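Local coordinates for protein PfkB (Polaromonas sp. JS666, PDB 4DU5) that probably transfers a phosphate group from ATP to a hydroxyl of a sugar or related substrate, as a member of the PfkB family of carbohydrate kinases, at residues A92-A96 with E97-C101. Numbering follows the deposited sequence.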
loop_
_atom_site.group_PDB
_atom_site.type_symbol
_atom_site.label_atom_id
_atom_site.label_comp_id
_atom_site.label_asym_id
_atom_site.label_seq_id
_atom_site.Cartn_x
_atom_site.Cartn_y
_atom_site.Cartn_z
ATOM N N ALA A 92 1.315 -0.131 -17.912
ATOM C CA ALA A 92 0.332 -0.320 -18.973
ATOM C C ALA A 92 -0.570 0.889 -19.234
ATOM O O ALA A 92 -0.988 1.104 -20.382
ATOM C CB ALA A 92 -0.517 -1.563 -18.703
ATOM N N ALA A 93 -0.909 1.666 -18.202
ATOM C CA ALA A 93 -1.775 2.836 -18.419
ATOM C C ALA A 93 -0.977 3.973 -19.026
ATOM O O ALA A 93 -1.493 4.756 -19.799
ATOM C CB ALA A 93 -2.460 3.273 -17.150
HETATM N N MSE A 94 0.300 4.036 -18.690
HETATM C CA MSE A 94 1.213 4.997 -19.293
HETATM C C MSE A 94 1.541 4.691 -20.761
HETATM O O MSE A 94 1.712 5.614 -21.545
HETATM C CB MSE A 94 2.490 5.066 -18.476
HETATM C CG MSE A 94 2.927 6.446 -18.207
HETATM SE SE MSE A 94 1.553 7.546 -17.356
HETATM C CE MSE A 94 1.016 6.374 -15.869
ATOM N N ALA A 95 1.619 3.408 -21.120
ATOM C CA ALA A 95 1.878 2.959 -22.494
ATOM C C ALA A 95 0.668 3.015 -23.403
ATOM O O ALA A 95 0.831 3.145 -24.609
ATOM C CB ALA A 95 2.434 1.535 -22.506
ATOM N N ALA A 96 -0.533 2.885 -22.848
ATOM C CA ALA A 96 -1.746 2.934 -23.661
ATOM C C ALA A 96 -2.035 4.379 -24.013
ATOM O O ALA A 96 -3.026 4.697 -24.683
ATOM C CB ALA A 96 -2.933 2.326 -22.921
ATOM N N GLU A 97 -1.185 5.273 -23.529
ATOM C CA GLU A 97 -1.313 6.678 -23.871
ATOM C C GLU A 97 -0.362 7.059 -24.993
ATOM O O GLU A 97 -0.404 8.181 -25.470
ATOM C CB GLU A 97 -1.104 7.592 -22.636
ATOM C CG GLU A 97 -2.307 7.684 -21.663
ATOM C CD GLU A 97 -3.541 8.392 -22.248
ATOM O OE1 GLU A 97 -4.526 8.569 -21.503
ATOM O OE2 GLU A 97 -3.550 8.782 -23.442
ATOM N N GLY A 98 0.496 6.134 -25.406
ATOM C CA GLY A 98 1.505 6.416 -26.428
ATOM C C GLY A 98 2.866 6.898 -25.938
ATOM O O GLY A 98 3.714 7.276 -26.746
ATOM N N ILE A 99 3.078 6.873 -24.621
ATOM C CA ILE A 99 4.345 7.281 -24.011
ATOM C C ILE A 99 5.403 6.206 -24.168
ATOM O O ILE A 99 5.144 5.050 -23.866
ATOM C CB ILE A 99 4.170 7.585 -22.510
ATOM C CG1 ILE A 99 3.109 8.680 -22.333
ATOM C CG2 ILE A 99 5.487 8.002 -21.897
ATOM C CD1 ILE A 99 2.611 8.897 -20.915
ATOM N N ASP A 100 6.587 6.594 -24.647
ATOM C CA ASP A 100 7.762 5.705 -24.663
ATOM C C ASP A 100 8.170 5.271 -23.224
ATOM O O ASP A 100 8.784 6.017 -22.457
ATOM C CB ASP A 100 8.918 6.349 -25.469
ATOM C CG ASP A 100 10.270 5.587 -25.350
ATOM O OD1 ASP A 100 10.547 4.915 -24.330
ATOM O OD2 ASP A 100 11.109 5.703 -26.286
ATOM N N CYS A 101 7.837 4.035 -22.883
ATOM C CA CYS A 101 8.151 3.494 -21.555
ATOM C C CYS A 101 9.449 2.639 -21.439
ATOM O O CYS A 101 9.758 2.084 -20.386
ATOM C CB CYS A 101 6.919 2.751 -21.010
ATOM S SG CYS A 101 5.539 3.876 -20.552
#
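M94 and I99 meet where the chain comes off the end of helix 85-95 and doubles back toward the next strand. Their side chains run alongside each other in the same direction, and the touch is between M94 CG and I99 CD1, 3.7 Å apart. M94 is a selenomethionine; its chain bends at chi2 (55°) and chi3 (50°), and SE lies 4.0 Å from I99 CD1. I99 CB, CG1 and CD1 all border the carbonyl oxygen of M94. On another flank, C101 SG approaches M94 CB at 3.9 Å and reaches the backbone of A95 as well. M94 and I99 are buried, and this is the tight part of the contact. E97 belongs to the packed side too: its CB lies by M94 O, it folds back along the helix end with CG 3.6 Å from A93 O, and its carboxylate goes on to a salt bridge with R70, bridging the turn to helix 60-70.

The other side is looser and faces solvent. The small methyls of A95 and A96 lie on this exposed side, and the turn is held by backbone. A type I turn from A95 to G98 is closed by G98 N bonding to A95 O over 3.1 Å. G98 takes a positive phi (91°), completing a Schellman motif.

R70 closes helix 60-70, which covers M94 and I99 through T62, A65 and I66, while W77 of strand 75-81 packs against both. The turn thus links helix to strand in the beta-alpha-beta unit 75-81, 85-95, 100-106; D100 bonds through its backbone to V75 and W77, where strand 100-106 joins the sheet beside strand 75-81, at its edge within this chain.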